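Cobalamin biosynthesis precorrin-6Y methylase (cbiE) (Archaeoglobus fulgidus, PDB 2BB3) probably transfers a methyl group from S-adenosyl-L-methionine to a precorrin intermediate on the pathway to adenosylcobalamin. Local coordinates at residues R80-E85 / R89-I94; L130-V135 / E192-G197; W25-G30 / K41-R46. All coordinates share one frame; numbering follows the deposited sequence. Where two conformers were deposited one is given.

Interaction 1: R80-E85 / R89-I94; sequences RRIMEE and REVAVI
R89 N donates to E85 O (3.2 Å, N-H...O angle 156°) at the end of helix 76-88, and from this turn strand 91-94 runs back along helix 80-85, the two short axes 8.9 Å apart and 148° between their directions. The apolar part of the contact centres on one methyl of I82. I82 CG2, the branch anti to the backbone N, points at the strand and touches V91 CG1 at 3.7 Å and V93 CG2 at 3.8 Å, so a single branch bridges two valines that face the helix from alternate strand positions. V91 CG2 meanwhile rests 4.0 Å from the carbonyl O of E85. Where helix and strand meet at the turn, E85 OE2 and R89 NH1 form a salt bridge of 3.1 Å with carboxylate and guanidinium planes only 18° apart, but its hydrogen bond is weak and bent, and with two conformers deposited for E85 the pairing is doubtful. In the conformer given, the carboxylate's stronger polar partner is Y51 OH on strand 49-52, which bonds to OE1. Buried methyl packing and the backbone bond therefore probably hold helix to strand, while the partly exposed charged pair adds little that is directional.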
# COMPACT_ATOMS: atom_id res chain seq x y z
N ARG A 80 -7.47 23.38 -7.18
CA ARG A 80 -8.77 24.03 -7.06
C ARG A 80 -9.36 24.22 -8.45
O ARG A 80 -10.56 23.98 -8.67
CB ARG A 80 -8.66 25.39 -6.35
CG ARG A 80 -8.54 25.31 -4.84
CD ARG A 80 -8.86 26.65 -4.16
NE ARG A 80 -8.42 26.65 -2.77
CZ ARG A 80 -7.14 26.59 -2.40
NH1 ARG A 80 -6.18 26.55 -3.31
NH2 ARG A 80 -6.82 26.54 -1.11
N ARG A 81 -8.52 24.66 -9.39
CA ARG A 81 -8.96 24.88 -10.77
C ARG A 81 -9.55 23.57 -11.29
O ARG A 81 -10.73 23.50 -11.64
CB ARG A 81 -7.78 25.32 -11.64
CG ARG A 81 -8.19 25.92 -12.99
CD ARG A 81 -6.99 26.37 -13.84
NE ARG A 81 -6.08 27.26 -13.12
CZ ARG A 81 -4.97 26.86 -12.52
NH1 ARG A 81 -4.62 25.59 -12.55
NH2 ARG A 81 -4.21 27.73 -11.86
N ILE A 82 -8.71 22.53 -11.33
CA ILE A 82 -9.11 21.21 -11.78
C ILE A 82 -10.42 20.80 -11.12
O ILE A 82 -11.32 20.25 -11.76
CB ILE A 82 -8.04 20.14 -11.41
CG1 ILE A 82 -6.74 20.43 -12.16
CG2 ILE A 82 -8.57 18.75 -11.73
CD1 ILE A 82 -5.63 19.46 -11.83
N MSE A 83 -10.50 21.07 -9.82
CA MSE A 83 -11.66 20.75 -9.00
C MSE A 83 -12.94 21.36 -9.57
O MSE A 83 -13.90 20.64 -9.84
CB MSE A 83 -11.42 21.25 -7.58
CG MSE A 83 -12.05 20.42 -6.48
SE MSE A 83 -10.78 20.07 -5.07
CE MSE A 83 -9.86 18.61 -5.92
N GLU A 84 -12.95 22.67 -9.76
CA GLU A 84 -14.13 23.35 -10.28
C GLU A 84 -14.49 22.90 -11.69
O GLU A 84 -15.67 22.78 -12.03
CB GLU A 84 -13.93 24.87 -10.24
CG GLU A 84 -15.24 25.67 -10.17
CD GLU A 84 -16.12 25.24 -9.00
OE1 GLU A 84 -15.64 25.26 -7.84
OE2 GLU A 84 -17.30 24.90 -9.24
N GLU A 85 -13.49 22.65 -12.52
CA GLU A 85 -13.77 22.21 -13.89
C GLU A 85 -14.49 20.87 -13.83
O GLU A 85 -15.15 20.47 -14.78
CB GLU A 85 -12.48 22.04 -14.68
CG GLU A 85 -12.67 22.08 -16.20
CD GLU A 85 -11.83 21.04 -16.93
OE1 GLU A 85 -10.76 20.67 -16.41
OE2 GLU A 85 -12.25 20.61 -18.03
N ARG A 89 -17.51 19.03 -16.29
CA ARG A 89 -17.08 17.83 -17.00
C ARG A 89 -16.53 16.73 -16.09
O ARG A 89 -16.22 16.97 -14.93
CB ARG A 89 -16.04 18.22 -18.06
CG ARG A 89 -16.54 19.31 -18.99
CD ARG A 89 -15.43 20.08 -19.69
NE ARG A 89 -15.00 19.44 -20.92
CZ ARG A 89 -13.96 18.62 -21.01
NH1 ARG A 89 -13.24 18.33 -19.93
NH2 ARG A 89 -13.64 18.08 -22.18
N GLU A 90 -16.43 15.51 -16.63
CA GLU A 90 -15.89 14.38 -15.89
C GLU A 90 -14.37 14.46 -15.90
O GLU A 90 -13.72 14.31 -16.94
CB GLU A 90 -16.37 13.07 -16.51
CG GLU A 90 -17.84 12.82 -16.25
CD GLU A 90 -18.49 11.91 -17.28
OE1 GLU A 90 -19.74 11.80 -17.25
OE2 GLU A 90 -17.77 11.30 -18.10
N VAL A 91 -13.82 14.71 -14.72
CA VAL A 91 -12.40 14.86 -14.56
C VAL A 91 -11.77 13.71 -13.79
O VAL A 91 -12.37 13.13 -12.89
CB VAL A 91 -12.08 16.18 -13.82
CG1 VAL A 91 -10.58 16.32 -13.64
CG2 VAL A 91 -12.67 17.35 -14.58
N ALA A 92 -10.55 13.38 -14.19
CA ALA A 92 -9.78 12.34 -13.53
C ALA A 92 -8.38 12.92 -13.35
O ALA A 92 -7.86 13.59 -14.24
CB ALA A 92 -9.72 11.09 -14.38
N VAL A 93 -7.81 12.70 -12.18
CA VAL A 93 -6.47 13.16 -11.91
C VAL A 93 -5.73 11.88 -11.62
O VAL A 93 -6.17 11.07 -10.82
CB VAL A 93 -6.42 14.07 -10.66
CG1 VAL A 93 -4.99 14.54 -10.42
CG2 VAL A 93 -7.34 15.28 -10.84
N ILE A 94 -4.60 11.70 -12.30
CA ILE A 94 -3.79 10.53 -12.11
C ILE A 94 -2.57 10.93 -11.30
O ILE A 94 -1.90 11.90 -11.62
CB ILE A 94 -3.32 9.95 -13.45
CG1 ILE A 94 -4.53 9.60 -14.31
CG2 ILE A 94 -2.48 8.70 -13.20
CD1 ILE A 94 -4.15 8.94 -15.65

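Interaction 2: L130-V135 / E192-G197; sequences LARLKV and ERIREG
R132 and E192 join helix 125-133, which lies on the mixed sheet, to the residue just before 193-198, one of that sheet's two edge strands within the chain, in a surface salt bridge near the S-adenosyl-L-homocysteine pocket. R132 NH2 gives its hydrogen bond to E192 OE2 (3.2 Å, N-H...O angle 153°). The acceptor lies at the edge of the guanidinium, close to its plane, and receives the bond on its syn side from 33° out of the carboxylate plane. The two side chains come from opposite directions: E192 reaches out extended, CG anti to the backbone N, whereas R132 bends at chi2 (-68°) to turn its guanidinium toward the glutamate. Behind them, I194 CD1 makes a looser contact with R132 CB at 4.3 Å.

E192 OE2 also accepts a hydrogen bond from C188 N, so one oxygen grips both the arginine and the loop after strand 180-185. With an alanine in place of E192, R132 would probably lose its carboxylate mate and C188 N its acceptor, leaving that loop less firmly held. The loop matters: C188 is disulfide-linked to C32, and the adjacent L187 binds S-adenosyl-L-homocysteine, its side chain about 4 Å from that of E192. The helix ends at L133, and K134, just past it, bonds through NZ to I117 O of the second subunit. A helix laid over a mixed sheet, its far face toward the partner subunit, with the loop after strand 180-185 at the bound S-adenosyl-L-homocysteine, is consistent with the alpha/beta fold of the tetrapyrrole methylases.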
# COMPACT_ATOMS: atom_id res chain seq x y z
N LEU A 130 8.88 -2.72 -0.19
CA LEU A 130 8.58 -3.69 0.85
C LEU A 130 8.63 -5.09 0.27
O LEU A 130 9.06 -6.03 0.94
CB LEU A 130 7.20 -3.41 1.44
CG LEU A 130 7.12 -2.80 2.85
CD1 LEU A 130 8.43 -2.16 3.28
CD2 LEU A 130 5.97 -1.83 2.89
N ALA A 131 8.19 -5.23 -0.97
CA ALA A 131 8.22 -6.54 -1.60
C ALA A 131 9.64 -6.98 -1.89
O ALA A 131 9.95 -8.16 -1.80
CB ALA A 131 7.40 -6.54 -2.88
N ARG A 132 10.52 -6.04 -2.24
CA ARG A 132 11.92 -6.39 -2.50
C ARG A 132 12.63 -6.83 -1.22
O ARG A 132 13.43 -7.74 -1.24
CB ARG A 132 12.71 -5.19 -3.06
CG ARG A 132 12.27 -4.70 -4.41
CD ARG A 132 12.56 -5.70 -5.52
NE ARG A 132 12.48 -5.03 -6.80
CZ ARG A 132 11.39 -4.93 -7.54
NH1 ARG A 132 10.26 -5.48 -7.11
NH2 ARG A 132 11.41 -4.24 -8.68
N LEU A 133 12.30 -6.15 -0.13
CA LEU A 133 12.91 -6.38 1.19
C LEU A 133 12.28 -7.50 2.00
O LEU A 133 12.86 -7.94 2.99
CB LEU A 133 12.81 -5.11 2.04
CG LEU A 133 13.50 -3.83 1.57
CD1 LEU A 133 12.95 -2.66 2.34
CD2 LEU A 133 15.00 -3.96 1.79
N LYS A 134 11.10 -7.96 1.59
CA LYS A 134 10.38 -9.01 2.34
C LYS A 134 10.03 -8.46 3.73
O LYS A 134 10.12 -9.17 4.72
CB LYS A 134 11.24 -10.28 2.51
CG LYS A 134 11.78 -10.87 1.22
CD LYS A 134 10.66 -11.25 0.26
CE LYS A 134 11.20 -11.89 -1.00
NZ LYS A 134 12.03 -13.08 -0.71
N VAL A 135 9.64 -7.19 3.79
CA VAL A 135 9.29 -6.56 5.06
C VAL A 135 7.81 -6.17 5.07
O VAL A 135 7.28 -5.69 4.07
CB VAL A 135 10.16 -5.29 5.31
CG1 VAL A 135 9.66 -4.55 6.54
CG2 VAL A 135 11.63 -5.72 5.52
N GLU A 192 17.02 1.14 -12.24
CA GLU A 192 16.78 0.58 -10.92
C GLU A 192 18.06 0.06 -10.26
O GLU A 192 18.81 -0.70 -10.85
CB GLU A 192 15.77 -0.58 -11.01
CG GLU A 192 15.53 -1.25 -9.66
CD GLU A 192 14.61 -2.45 -9.76
OE1 GLU A 192 15.07 -3.57 -9.45
OE2 GLU A 192 13.43 -2.29 -10.15
N ARG A 193 18.28 0.47 -9.02
CA ARG A 193 19.45 0.05 -8.25
C ARG A 193 19.11 -0.13 -6.79
O ARG A 193 18.32 0.63 -6.23
CB ARG A 193 20.55 1.10 -8.27
CG ARG A 193 21.30 1.30 -9.55
CD ARG A 193 22.50 2.23 -9.27
NE ARG A 193 22.07 3.49 -8.67
CZ ARG A 193 21.52 4.50 -9.35
NH1 ARG A 193 21.15 5.60 -8.70
NH2 ARG A 193 21.35 4.42 -10.66
N ILE A 194 19.72 -1.11 -6.15
CA ILE A 194 19.53 -1.29 -4.72
C ILE A 194 20.95 -1.22 -4.14
O ILE A 194 21.81 -1.97 -4.55
CB ILE A 194 18.85 -2.64 -4.37
CG1 ILE A 194 17.41 -2.67 -4.91
CG2 ILE A 194 18.82 -2.82 -2.85
CD1 ILE A 194 16.62 -3.91 -4.45
N ARG A 195 21.18 -0.29 -3.23
CA ARG A 195 22.52 -0.13 -2.66
C ARG A 195 22.47 -0.22 -1.15
O ARG A 195 21.43 0.02 -0.54
CB ARG A 195 23.12 1.22 -3.08
CG ARG A 195 23.13 1.45 -4.60
CD ARG A 195 22.99 2.95 -4.93
NE ARG A 195 24.12 3.68 -4.41
CZ ARG A 195 24.19 4.99 -4.25
NH1 ARG A 195 23.17 5.79 -4.57
NH2 ARG A 195 25.29 5.49 -3.73
N GLU A 196 23.59 -0.58 -0.53
CA GLU A 196 23.64 -0.67 0.93
C GLU A 196 24.91 0.02 1.43
O GLU A 196 25.95 -0.01 0.78
CB GLU A 196 23.59 -2.12 1.42
CG GLU A 196 23.03 -2.23 2.84
CD GLU A 196 22.53 -3.62 3.19
OE1 GLU A 196 23.14 -4.25 4.08
OE2 GLU A 196 21.53 -4.07 2.60
N GLY A 197 24.82 0.59 2.63
CA GLY A 197 25.91 1.36 3.18
C GLY A 197 25.51 2.15 4.40
O GLY A 197 24.41 1.97 4.94

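Interaction 3: W25-G30 / K41-R46; sequences WIVGSG and KEIIER
I43 CD1 sits over the six-membered ring of W25, 3.5 Å from its centroid and 10° off the ring normal, a CH-pi contact in which the isoleucine tip meets one face of the indole. The other branch, I43 CG2, touches the pyrrole side of the same indole at W25 CG (3.7 Å) and also reaches V27 CG1 (3.8 Å). With CG1 beside the backbone N (chi1 -72°) and chi2 near extended, I43 spreads its two branches along the ring, one methyl over each part. More loosely, I44 CD1 approaches V27 CG2 at 4.2 Å.

The strand and helix here are the first two elements of a beta-alpha-beta crossover: strand 23-28 leads through helix 38-46 to the parallel strand 49-52, with strand 91-95 lying between them in the sheet. The short axes of strand 25-28 and helix 41-46 pass 9.6 Å apart at 129°, so the helix runs back across the sheet face.

Farther out, W25 is bordered by the side chains of K118 and E120 on strand 116-120, while its backbone is hydrogen-bonded to V91 and V93 on the other side. V27 and I44 both pack on I94, and I44 also meets V62. At the outer face of the helix, K41 NZ forms a salt bridge with E38 of the second subunit.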
# COMPACT_ATOMS: atom_id res chain seq x y z
N TRP A 25 -12.24 12.16 -9.78
CA TRP A 25 -11.53 11.01 -9.26
C TRP A 25 -10.04 11.31 -9.26
O TRP A 25 -9.54 12.05 -10.10
CB TRP A 25 -11.75 9.77 -10.14
CG TRP A 25 -13.00 8.99 -9.86
CD1 TRP A 25 -14.21 9.13 -10.47
CD2 TRP A 25 -13.14 7.90 -8.94
NE1 TRP A 25 -15.09 8.19 -10.00
CE2 TRP A 25 -14.46 7.42 -9.07
CE3 TRP A 25 -12.27 7.27 -8.03
CZ2 TRP A 25 -14.94 6.35 -8.31
CZ3 TRP A 25 -12.76 6.20 -7.28
CH2 TRP A 25 -14.08 5.75 -7.43
N ILE A 26 -9.34 10.74 -8.28
CA ILE A 26 -7.89 10.86 -8.23
C ILE A 26 -7.52 9.40 -8.24
O ILE A 26 -7.85 8.68 -7.30
CB ILE A 26 -7.35 11.53 -6.95
CG1 ILE A 26 -7.79 13.01 -6.88
CG2 ILE A 26 -5.82 11.47 -6.96
CD1 ILE A 26 -7.17 13.82 -5.72
N VAL A 27 -6.88 8.95 -9.31
CA VAL A 27 -6.52 7.55 -9.47
C VAL A 27 -5.02 7.33 -9.53
O VAL A 27 -4.28 8.14 -10.08
CB VAL A 27 -7.12 6.98 -10.78
CG1 VAL A 27 -8.58 7.42 -10.91
CG2 VAL A 27 -6.33 7.46 -11.96
N GLY A 28 -4.57 6.22 -8.96
CA GLY A 28 -3.15 5.91 -8.99
C GLY A 28 -2.78 5.27 -10.31
O GLY A 28 -3.56 4.50 -10.89
N SER A 29 -1.58 5.56 -10.79
CA SER A 29 -1.11 4.97 -12.04
C SER A 29 -0.29 3.73 -11.74
O SER A 29 -0.01 2.93 -12.63
CB SER A 29 -0.22 5.97 -12.78
OG SER A 29 0.95 6.23 -12.03
N GLY A 30 0.08 3.56 -10.48
CA GLY A 30 0.90 2.42 -10.14
C GLY A 30 2.37 2.81 -10.19
O GLY A 30 2.70 3.99 -10.37
N LYS A 41 -8.83 1.78 -14.94
CA LYS A 41 -8.98 1.91 -16.39
C LYS A 41 -10.39 2.34 -16.77
O LYS A 41 -10.57 3.16 -17.67
CB LYS A 41 -8.64 0.59 -17.08
CG LYS A 41 -7.21 0.13 -16.84
CD LYS A 41 -6.93 -1.25 -17.43
CE LYS A 41 -5.73 -1.89 -16.74
NZ LYS A 41 -5.27 -3.14 -17.42
N GLU A 42 -11.38 1.79 -16.09
CA GLU A 42 -12.76 2.15 -16.39
C GLU A 42 -12.98 3.62 -16.08
O GLU A 42 -13.56 4.35 -16.90
CB GLU A 42 -13.71 1.27 -15.57
CG GLU A 42 -13.57 -0.22 -15.87
CD GLU A 42 -14.45 -1.09 -14.99
OE1 GLU A 42 -14.35 -2.34 -15.09
OE2 GLU A 42 -15.24 -0.53 -14.20
N ILE A 43 -12.50 4.06 -14.93
CA ILE A 43 -12.61 5.46 -14.55
C ILE A 43 -11.92 6.30 -15.61
O ILE A 43 -12.47 7.28 -16.10
CB ILE A 43 -11.94 5.72 -13.16
CG1 ILE A 43 -12.80 5.12 -12.05
CG2 ILE A 43 -11.77 7.21 -12.92
CD1 ILE A 43 -12.08 4.97 -10.74
N ILE A 44 -10.71 5.88 -16.00
CA ILE A 44 -9.94 6.62 -16.99
C ILE A 44 -10.59 6.68 -18.38
O ILE A 44 -10.61 7.75 -19.00
CB ILE A 44 -8.50 6.05 -17.11
CG1 ILE A 44 -7.71 6.37 -15.84
CG2 ILE A 44 -7.79 6.66 -18.30
CD1 ILE A 44 -6.35 5.71 -15.75
N GLU A 45 -11.13 5.54 -18.81
CA GLU A 45 -11.82 5.35 -20.09
C GLU A 45 -13.05 6.24 -20.23
O GLU A 45 -13.43 6.62 -21.34
CB GLU A 45 -12.24 3.87 -20.22
CG GLU A 45 -12.83 3.45 -21.57
CD GLU A 45 -14.24 3.96 -21.81
OE1 GLU A 45 -14.52 4.40 -22.95
OE2 GLU A 45 -15.08 3.90 -20.88
N ARG A 46 -13.66 6.58 -19.10
CA ARG A 46 -14.87 7.39 -19.05
C ARG A 46 -14.57 8.88 -18.92
O ARG A 46 -15.34 9.72 -19.37
CB ARG A 46 -15.75 6.96 -17.86
CG ARG A 46 -16.29 5.54 -17.93
CD ARG A 46 -17.45 5.43 -18.90
NE ARG A 46 -17.84 4.04 -19.15
CZ ARG A 46 -19.06 3.55 -18.95
NH1 ARG A 46 -20.03 4.34 -18.50
NH2 ARG A 46 -19.32 2.28 -19.23

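Interactions 1 and 3 share one parallel sheet. Their strands 91-95 and 23-28 are neighbours, with V93 O to V27 N at 2.7 Å and V93 N to W25 O at 2.8 Å, both probable hydrogen bonds; their helices cover opposite faces of it, making an alpha-beta-alpha sandwich, and the centres of the two contacts are 13 Å apart. Interaction 2 belongs to the mixed sheet, its centre 36 Å from that of interaction 1 and 28 Å from that of interaction 3, with no touch to either. The bound S-adenosyl-L-homocysteine lies between the two sheets: about 7 Å from the side chain of E192, and about 11 Å from those of V27 and V93.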